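Local coordinates for PnpC (Pseudomonas putida, PDB 3N9T), which catalyses, as a hydroxyquinol 1,2-dioxygenase, the intradiol cleavage of the aromatic ring of hydroxyquinol with a non-haem ferric iron as cofactor, at residues A[151-155]-A[171-175]; A[215-221]-A[234-240]; A[135-139]-A[285-289]. All blocks are in the same frame, centred on the assembly; numbering follows the deposited sequence.

Contact 1 of 3, residues A[151-155]-A[171-175]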
loop_
_atom_site.group_PDB
_atom_site.type_symbol
_atom_site.label_atom_id
_atom_site.label_comp_id
_atom_site.label_asym_id
_atom_site.label_seq_id
_atom_site.Cartn_x
_atom_site.Cartn_y
_atom_site.Cartn_z
ATOM N N VAL A 151 -31.804 8.088 5.021
ATOM C CA VAL A 151 -31.558 6.748 5.613
ATOM C C VAL A 151 -31.524 5.720 4.515
ATOM O O VAL A 151 -32.212 5.868 3.518
ATOM C CB VAL A 151 -32.628 6.348 6.666
ATOM C CG1 VAL A 151 -32.626 7.393 7.742
ATOM C CG2 VAL A 151 -34.065 6.281 6.031
ATOM N N TRP A 152 -30.743 4.657 4.724
ATOM C CA TRP A 152 -30.686 3.559 3.758
ATOM C C TRP A 152 -30.228 2.267 4.507
ATOM O O TRP A 152 -29.522 2.311 5.552
ATOM C CB TRP A 152 -29.818 3.956 2.526
ATOM C CG TRP A 152 -28.319 4.167 2.743
ATOM C CD1 TRP A 152 -27.281 3.279 2.426
ATOM C CD2 TRP A 152 -27.678 5.334 3.346
ATOM N NE1 TRP A 152 -26.040 3.875 2.772
ATOM C CE2 TRP A 152 -26.267 5.116 3.319
ATOM C CE3 TRP A 152 -28.172 6.558 3.869
ATOM C CZ2 TRP A 152 -25.336 6.042 3.879
ATOM C CZ3 TRP A 152 -27.272 7.479 4.399
ATOM C CH2 TRP A 152 -25.849 7.198 4.420
ATOM N N GLN A 153 -30.659 1.126 3.997
ATOM C CA GLN A 153 -30.348 -0.163 4.599
ATOM C C GLN A 153 -30.466 -1.252 3.524
ATOM O O GLN A 153 -31.108 -1.038 2.472
ATOM C CB GLN A 153 -31.338 -0.476 5.718
ATOM C CG GLN A 153 -32.763 -0.649 5.331
ATOM C CD GLN A 153 -33.632 -1.135 6.518
ATOM O OE1 GLN A 153 -34.131 -0.321 7.266
ATOM N NE2 GLN A 153 -33.764 -2.459 6.702
ATOM N N THR A 154 -29.859 -2.415 3.782
ATOM C CA THR A 154 -29.964 -3.539 2.827
ATOM C C THR A 154 -31.317 -4.165 2.906
ATOM O O THR A 154 -32.030 -4.007 3.903
ATOM C CB THR A 154 -29.007 -4.692 3.138
ATOM O OG1 THR A 154 -29.121 -5.009 4.526
ATOM C CG2 THR A 154 -27.606 -4.354 2.798
ATOM N N ALA A 155 -31.688 -4.883 1.837
ATOM C CA ALA A 155 -32.887 -5.721 1.891
ATOM C C ALA A 155 -32.534 -7.031 2.638
ATOM O O ALA A 155 -31.369 -7.202 3.047
ATOM C CB ALA A 155 -33.350 -6.015 0.473
ATOM N N ASN A 171 -36.416 1.667 -2.716
ATOM C CA ASN A 171 -36.658 0.686 -1.700
ATOM C C ASN A 171 -35.665 0.870 -0.550
ATOM O O ASN A 171 -34.477 0.982 -0.774
ATOM C CB ASN A 171 -36.438 -0.694 -2.263
ATOM C CG ASN A 171 -36.844 -1.767 -1.305
ATOM O OD1 ASN A 171 -37.900 -1.705 -0.676
ATOM N ND2 ASN A 171 -36.026 -2.813 -1.242
ATOM N N LEU A 172 -36.191 0.868 0.659
ATOM C CA LEU A 172 -35.367 0.935 1.891
ATOM C C LEU A 172 -34.410 2.083 1.820
ATOM O O LEU A 172 -33.323 2.037 2.413
ATOM C CB LEU A 172 -34.654 -0.418 2.115
ATOM C CG LEU A 172 -35.645 -1.568 2.485
ATOM C CD1 LEU A 172 -34.937 -2.905 2.450
ATOM C CD2 LEU A 172 -36.384 -1.396 3.831
ATOM N N ARG A 173 -34.823 3.149 1.111
ATOM C CA ARG A 173 -34.152 4.461 1.209
ATOM C C ARG A 173 -35.202 5.542 1.373
ATOM O O ARG A 173 -36.363 5.396 0.910
ATOM C CB ARG A 173 -33.264 4.770 -0.005
ATOM C CG ARG A 173 -32.326 3.664 -0.431
ATOM C CD ARG A 173 -31.633 3.978 -1.766
ATOM N NE ARG A 173 -30.619 2.941 -2.003
ATOM C CZ ARG A 173 -29.369 3.008 -1.564
ATOM N NH1 ARG A 173 -28.963 4.067 -0.846
ATOM N NH2 ARG A 173 -28.527 1.994 -1.810
ATOM N N GLY A 174 -34.843 6.598 2.092
ATOM C CA GLY A 174 -35.751 7.753 2.174
ATOM C C GLY A 174 -35.120 8.959 2.823
ATOM O O GLY A 174 -34.178 8.817 3.608
ATOM N N ARG A 175 -35.734 10.123 2.599
ATOM C CA ARG A 175 -35.328 11.343 3.282
ATOM C C ARG A 175 -36.493 11.739 4.162
ATOM O O ARG A 175 -37.528 12.180 3.662
ATOM C CB ARG A 175 -35.081 12.458 2.253
ATOM C CG ARG A 175 -35.016 13.797 2.917
ATOM C CD ARG A 175 -34.333 14.808 1.997
ATOM N NE ARG A 175 -32.868 14.715 2.046
ATOM C CZ ARG A 175 -32.090 15.722 1.695
ATOM N NH1 ARG A 175 -32.672 16.844 1.289
ATOM N NH2 ARG A 175 -30.767 15.636 1.779
HETATM O O HOH W 1 -31.608 0.032 -0.036
#
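V151 and G174 form an antiparallel hydrogen-bonded pair, V151 N to G174 O at 2.9 Å and G174 N to V151 O at 3.1 Å, next to the non-hydrogen-bonded pair of W152 and R173. Strands 148-152 and 173-177 are neighbours in the beta sandwich of the intradiol dioxygenases, here near the ferric iron. The pairing goes on past W152 with a more bent bond from Q153 N to L172 O (3.2 Å, 139° at the hydrogen). On the face shared by W152 and R173, the arginine chain runs extended from CG to NE and brings NH1 to 3.5 Å from W152 CB. Guanidinium and indole planes lie only 12° apart, but NH1 meets the ring obliquely near CG and CD1. Both ends have further partners: R173 bonds to the carbonyls of S161 and F108, and the W152 ring stacks on the iron ligand H220. L172 points toward the other segment and packs its two branches differently. CD2 and CB of L172 lie across the Q153 chain, CB 3.7 Å from Q153 CG; that chain is extended beyond CG and its amide is bonded to T188 and T189. L172 CD1 reaches past it to A155, 3.5 Å from the CA of that residue. Where the two backbones part, one water donates to Q153 O at 2.8 Å and to N171 O at 3.1 Å.

Contact 2 of 3, residues A[215-221]-A[234-240]. With FE (Fe (III) ion), chain D.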
loop_
_atom_site.group_PDB
_atom_site.type_symbol
_atom_site.label_atom_id
_atom_site.label_comp_id
_atom_site.label_asym_id
_atom_site.label_seq_id
_atom_site.Cartn_x
_atom_site.Cartn_y
_atom_site.Cartn_z
ATOM N N ARG A 215 -20.801 -7.935 8.176
ATOM C CA ARG A 215 -21.240 -6.800 8.975
ATOM C C ARG A 215 -22.471 -7.082 9.837
ATOM O O ARG A 215 -23.421 -7.699 9.354
ATOM C CB ARG A 215 -21.529 -5.648 8.085
ATOM C CG ARG A 215 -20.305 -5.386 7.187
ATOM C CD ARG A 215 -20.011 -3.930 7.083
ATOM N NE ARG A 215 -19.891 -3.288 8.380
ATOM C CZ ARG A 215 -20.207 -2.024 8.573
ATOM N NH1 ARG A 215 -20.622 -1.300 7.553
ATOM N NH2 ARG A 215 -20.089 -1.467 9.761
ATOM N N PRO A 216 -22.459 -6.621 11.095
ATOM C CA PRO A 216 -23.728 -6.644 11.841
ATOM C C PRO A 216 -24.807 -5.797 11.176
ATOM O O PRO A 216 -24.502 -4.798 10.527
ATOM C CB PRO A 216 -23.384 -6.015 13.192
ATOM C CG PRO A 216 -22.105 -5.256 12.958
ATOM C CD PRO A 216 -21.400 -5.843 11.785
ATOM N N ALA A 217 -26.068 -6.189 11.390
ATOM C CA ALA A 217 -27.232 -5.458 10.866
ATOM C C ALA A 217 -27.231 -3.984 11.274
ATOM O O ALA A 217 -26.901 -3.645 12.405
ATOM C CB ALA A 217 -28.544 -6.175 11.310
ATOM N N HIS A 218 -27.509 -3.099 10.320
ATOM C CA HIS A 218 -27.516 -1.670 10.624
ATOM C C HIS A 218 -28.405 -0.868 9.737
ATOM O O HIS A 218 -28.687 -1.279 8.609
ATOM C CB HIS A 218 -26.116 -1.061 10.528
ATOM C CG HIS A 218 -25.427 -1.309 9.207
ATOM N ND1 HIS A 218 -24.746 -2.470 8.935
ATOM C CD2 HIS A 218 -25.295 -0.527 8.103
ATOM C CE1 HIS A 218 -24.243 -2.401 7.703
ATOM N NE2 HIS A 218 -24.568 -1.237 7.172
ATOM N N LEU A 219 -28.687 0.359 10.206
ATOM C CA LEU A 219 -29.402 1.336 9.399
ATOM C C LEU A 219 -28.453 2.545 9.270
ATOM O O LEU A 219 -27.890 2.976 10.285
ATOM C CB LEU A 219 -30.728 1.701 10.110
ATOM C CG LEU A 219 -31.689 2.738 9.473
ATOM C CD1 LEU A 219 -32.084 2.384 7.981
ATOM C CD2 LEU A 219 -32.946 2.861 10.342
ATOM N N HIS A 220 -28.277 3.063 8.043
ATOM C CA HIS A 220 -27.358 4.197 7.782
ATOM C C HIS A 220 -28.134 5.463 7.953
ATOM O O HIS A 220 -29.278 5.508 7.564
ATOM C CB HIS A 220 -26.826 4.185 6.352
ATOM C CG HIS A 220 -25.869 3.051 6.046
ATOM N ND1 HIS A 220 -24.519 3.130 6.321
ATOM C CD2 HIS A 220 -26.071 1.821 5.490
ATOM C CE1 HIS A 220 -23.924 2.001 5.945
ATOM N NE2 HIS A 220 -24.843 1.183 5.445
ATOM N N PHE A 221 -27.563 6.452 8.646
ATOM C CA PHE A 221 -28.164 7.816 8.726
ATOM C C PHE A 221 -27.171 8.906 8.280
ATOM O O PHE A 221 -25.981 8.897 8.721
ATOM C CB PHE A 221 -28.533 8.174 10.156
ATOM C CG PHE A 221 -29.748 7.470 10.675
ATOM C CD1 PHE A 221 -29.657 6.118 11.073
ATOM C CD2 PHE A 221 -30.988 8.132 10.742
ATOM C CE1 PHE A 221 -30.777 5.451 11.551
ATOM C CE2 PHE A 221 -32.135 7.461 11.262
ATOM C CZ PHE A 221 -32.027 6.107 11.627
ATOM N N HIS A 234 -24.209 5.101 11.790
ATOM C CA HIS A 234 -24.990 3.825 11.565
ATOM C C HIS A 234 -25.692 3.610 12.920
ATOM O O HIS A 234 -25.117 3.997 13.968
ATOM C CB HIS A 234 -24.066 2.587 11.474
ATOM C CG HIS A 234 -23.163 2.509 10.289
ATOM N ND1 HIS A 234 -22.817 1.309 9.714
ATOM C CD2 HIS A 234 -22.477 3.454 9.624
ATOM C CE1 HIS A 234 -21.963 1.530 8.735
ATOM N NE2 HIS A 234 -21.739 2.822 8.678
ATOM N N LEU A 235 -26.893 2.998 12.928
ATOM C CA LEU A 235 -27.513 2.443 14.182
ATOM C C LEU A 235 -27.461 0.943 14.007
ATOM O O LEU A 235 -27.928 0.397 12.967
ATOM C CB LEU A 235 -28.997 2.860 14.311
ATOM C CG LEU A 235 -29.157 4.355 14.653
ATOM C CD1 LEU A 235 -30.635 4.570 15.128
ATOM C CD2 LEU A 235 -28.119 4.830 15.794
ATOM N N PHE A 236 -26.832 0.249 14.934
ATOM C CA PHE A 236 -26.629 -1.200 14.760
ATOM C C PHE A 236 -27.619 -1.931 15.646
ATOM O O PHE A 236 -27.777 -1.515 16.797
ATOM C CB PHE A 236 -25.232 -1.612 15.250
ATOM C CG PHE A 236 -24.103 -1.050 14.402
ATOM C CD1 PHE A 236 -23.681 -1.748 13.293
ATOM C CD2 PHE A 236 -23.516 0.189 14.702
ATOM C CE1 PHE A 236 -22.658 -1.253 12.488
ATOM C CE2 PHE A 236 -22.510 0.683 13.886
ATOM C CZ PHE A 236 -22.091 -0.055 12.790
ATOM N N ASN A 237 -28.200 -3.052 15.161
ATOM C CA ASN A 237 -29.120 -3.860 15.995
ATOM C C ASN A 237 -28.375 -4.415 17.223
ATOM O O ASN A 237 -27.394 -5.141 17.097
ATOM C CB ASN A 237 -29.752 -5.069 15.255
ATOM C CG ASN A 237 -30.409 -4.699 13.903
ATOM O OD1 ASN A 237 -30.118 -3.655 13.302
ATOM N ND2 ASN A 237 -31.220 -5.613 13.384
ATOM N N SER A 238 -28.904 -4.135 18.390
ATOM C CA SER A 238 -28.324 -4.612 19.672
ATOM C C SER A 238 -28.092 -6.114 19.759
ATOM O O SER A 238 -27.256 -6.618 20.552
ATOM C CB SER A 238 -29.349 -4.353 20.787
ATOM O OG SER A 238 -28.872 -3.286 21.507
ATOM N N ASP A 239 -28.855 -6.864 19.036
ATOM C CA ASP A 239 -28.714 -8.270 19.331
ATOM C C ASP A 239 -27.813 -9.052 18.395
ATOM O O ASP A 239 -27.848 -10.287 18.402
ATOM C CB ASP A 239 -30.125 -8.885 19.507
ATOM C CG ASP A 239 -30.815 -8.358 20.786
ATOM O OD1 ASP A 239 -30.103 -8.346 21.848
ATOM O OD2 ASP A 239 -32.014 -7.900 20.728
ATOM N N ASP A 240 -27.046 -8.350 17.562
ATOM C CA ASP A 240 -26.585 -8.958 16.303
ATOM C C ASP A 240 -25.426 -9.870 16.668
ATOM O O ASP A 240 -24.640 -9.525 17.518
ATOM C CB ASP A 240 -26.150 -7.876 15.293
ATOM C CG ASP A 240 -25.778 -8.448 13.946
ATOM O OD1 ASP A 240 -26.586 -8.344 12.996
ATOM O OD2 ASP A 240 -24.669 -9.015 13.822
HETATM FE FE FE D . -24.339 -0.676 5.295
HETATM O O HOH W 2 -22.671 0.153 4.275
#
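H220 turns the edge of its imidazole toward the face of H234, with the planes at 60° and the centroids 4.4 Å apart. H218 lies beside H234 as well, with H234 ND1 over one face of the H218 ring, 3.5 Å from H218 CD2; these planes meet obliquely, at 33°. H218 and H220 present NE2 atoms to the ferric iron at 2.0 Å and 1.9 Å, and a water, Y160 and Y194 also bind the metal, in the two-histidine, two-tyrosine site of intradiol dioxygenases. H218 has CG between its backbone N and carbonyl carbon (chi1 54°), which lets ND1 donate a nearly straight bond to P216 O, in the ring plane, at 2.8 Å; this bond and the iron on NE2 together hold the ring's rotation. R215 NH1 comes to the edge of the H234 ring, 3.3 Å from CE1, and NH2, salt-bridged to D246, to the edge of the F236 ring. L219 and L235 form an antiparallel hydrogen-bonded pair; past the end of the paired residues, D240 OD1 accepts from A217 N at 2.7 Å, met from above the carboxylate plane. On the face of L219 and L235, F221 CE1 packs on L235 CG. The segments are arms of the beta hairpin 214-224/231-237, flanked by strand 148-152 along the first arm and strand 256-262 along the second.

Contact 3 of 3, residues A[135-139]-A[285-289]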
loop_
_atom_site.group_PDB
_atom_site.type_symbol
_atom_site.label_atom_id
_atom_site.label_comp_id
_atom_site.label_asym_id
_atom_site.label_seq_id
_atom_site.Cartn_x
_atom_site.Cartn_y
_atom_site.Cartn_z
ATOM N N ARG A 135 -35.839 11.230 18.143
ATOM C CA ARG A 135 -35.750 12.681 18.048
ATOM C C ARG A 135 -34.401 13.073 17.535
ATOM O O ARG A 135 -33.469 12.276 17.552
ATOM C CB ARG A 135 -36.013 13.310 19.424
ATOM C CG ARG A 135 -37.406 12.832 20.103
ATOM C CD ARG A 135 -37.548 13.332 21.567
ATOM N NE ARG A 135 -37.957 14.722 21.501
ATOM C CZ ARG A 135 -37.780 15.650 22.456
ATOM N NH1 ARG A 135 -37.135 15.360 23.604
ATOM N NH2 ARG A 135 -38.251 16.892 22.220
ATOM N N VAL A 136 -34.322 14.283 16.991
ATOM C CA VAL A 136 -33.040 14.904 16.729
ATOM C C VAL A 136 -32.939 16.102 17.684
ATOM O O VAL A 136 -33.811 16.950 17.699
ATOM C CB VAL A 136 -32.940 15.334 15.287
ATOM C CG1 VAL A 136 -31.527 16.020 15.028
ATOM C CG2 VAL A 136 -33.148 14.095 14.340
ATOM N N LEU A 137 -31.877 16.130 18.495
ATOM C CA LEU A 137 -31.763 17.121 19.539
ATOM C C LEU A 137 -30.431 17.850 19.379
ATOM O O LEU A 137 -29.545 17.366 18.616
ATOM C CB LEU A 137 -31.760 16.362 20.880
ATOM C CG LEU A 137 -33.022 15.557 21.225
ATOM C CD1 LEU A 137 -32.833 14.913 22.598
ATOM C CD2 LEU A 137 -34.260 16.459 21.177
ATOM N N ASP A 138 -30.302 19.008 20.051
ATOM C CA ASP A 138 -29.012 19.658 20.192
ATOM C C ASP A 138 -28.381 19.143 21.455
ATOM O O ASP A 138 -28.987 18.341 22.213
ATOM C CB ASP A 138 -29.073 21.227 20.208
ATOM C CG ASP A 138 -29.934 21.803 21.344
ATOM O OD1 ASP A 138 -30.109 21.142 22.358
ATOM O OD2 ASP A 138 -30.470 22.931 21.219
ATOM N N VAL A 139 -27.155 19.613 21.693
ATOM C CA VAL A 139 -26.388 19.207 22.854
ATOM C C VAL A 139 -27.047 19.683 24.171
ATOM O O VAL A 139 -26.835 19.076 25.207
ATOM C CB VAL A 139 -24.928 19.702 22.675
ATOM C CG1 VAL A 139 -24.322 20.089 23.981
ATOM C CG2 VAL A 139 -24.099 18.643 21.851
ATOM N N PHE A 285 -30.859 11.269 18.376
ATOM C CA PHE A 285 -29.639 11.805 17.805
ATOM C C PHE A 285 -29.345 13.188 18.406
ATOM O O PHE A 285 -30.258 13.985 18.648
ATOM C CB PHE A 285 -29.786 11.986 16.308
ATOM C CG PHE A 285 -29.905 10.692 15.572
ATOM C CD1 PHE A 285 -28.734 9.941 15.265
ATOM C CD2 PHE A 285 -31.168 10.239 15.149
ATOM C CE1 PHE A 285 -28.816 8.687 14.579
ATOM C CE2 PHE A 285 -31.277 8.954 14.457
ATOM C CZ PHE A 285 -30.056 8.183 14.213
ATOM N N VAL A 286 -28.068 13.448 18.612
ATOM C CA VAL A 286 -27.594 14.700 19.170
ATOM C C VAL A 286 -26.590 15.294 18.146
ATOM O O VAL A 286 -25.604 14.652 17.804
ATOM C CB VAL A 286 -26.968 14.487 20.603
ATOM C CG1 VAL A 286 -26.422 15.812 21.175
ATOM C CG2 VAL A 286 -28.013 13.822 21.579
ATOM N N MET A 287 -26.912 16.487 17.648
ATOM C CA MET A 287 -26.184 17.193 16.626
ATOM C C MET A 287 -25.367 18.325 17.224
ATOM O O MET A 287 -25.743 18.938 18.258
ATOM C CB MET A 287 -27.148 17.751 15.579
ATOM C CG MET A 287 -27.864 16.629 14.685
ATOM S SD MET A 287 -28.650 17.574 13.375
ATOM C CE MET A 287 -27.234 17.572 12.241
ATOM N N GLU A 288 -24.256 18.625 16.564
ATOM C CA GLU A 288 -23.351 19.686 17.033
ATOM C C GLU A 288 -23.630 20.981 16.282
ATOM O O GLU A 288 -23.779 20.977 15.044
ATOM C CB GLU A 288 -21.887 19.291 16.800
ATOM C CG GLU A 288 -21.417 18.181 17.661
ATOM C CD GLU A 288 -20.028 18.440 18.244
ATOM O OE1 GLU A 288 -19.066 18.294 17.460
ATOM O OE2 GLU A 288 -19.900 18.742 19.473
ATOM N N ALA A 289 -23.693 22.071 17.026
ATOM C CA ALA A 289 -23.820 23.396 16.430
ATOM C C ALA A 289 -22.673 23.723 15.450
ATOM O O ALA A 289 -21.608 23.109 15.487
ATOM C CB ALA A 289 -23.931 24.462 17.528
HETATM O O HOH W 3 -25.865 21.140 19.514
#
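V136 and M287 pack on the buried side of the contact: V136 CG1 lies 3.7 Å from M287 SD, the two chains crossing obliquely on the face they share with F285. With chi1 at 180°, V136 CG1 is trans to N and is carried forward along the strand to the sulfur. M287 CG stands equally close to the same methyl, and the chain then bends at chi3, leading its end away toward Y228 and I223. The F285 ring meets V136 CG2 only loosely; its neighbours include Y283, L231 and T233, in the interior. Three backbone bonds tie the strands on this stretch, F285 N to R135 O, L137 N to F285 O (2.7 Å) and M287 N to L137 O. This is parallel pairing, with the short strand segments 34° apart, and it joins strand 129-138, early in the intradiol dioxygenase beta sandwich, to strand 278-287 near the C-terminus. Strand 129-138 also pairs with strand 183-189. On the side of V286 and V139 the contact is partly exposed. V286 CG1 touches V139 CG2 at 3.7 Å, the side chains crossing at about a right angle, and the same V286 methyl leans on D138 O. Within strand 129-138, L137 CD2 sits over the centre of one face of the R135 guanidinium, 3.8 Å above its plane, while R135 NH2 bonds to D181 O. Past L137 the backbones separate: V139 N and M287 O are 3.8 Å apart, and a water accepts from V139 N at 3.0 Å; its short approach to M287 O is doubtful. D138 turns its carboxylate to a salt bridge with R142 instead of to the neighbouring strand.

In the fold
All three contacts are strand pairings in the same beta sandwich. Contacts 1 and 2 share a border: strands 148-152 and 214-224 are neighbours, W152 O probably accepts a hydrogen bond from H220 N, and V151 packs on F221. Both are buried near the iron, but contact 2 supplies two metal ligands, whereas contact 1 lies just behind them, with W152 and R173 on the iron-facing side. Contact 3, about 20 Å from contact 2 between centres, is farther from the metal, mostly apolar and partly exposed on one face. It pairs strands in parallel, unlike the other two, and encloses both along the chain. F285 meets F221 and L235, joining contact 3 to contact 2.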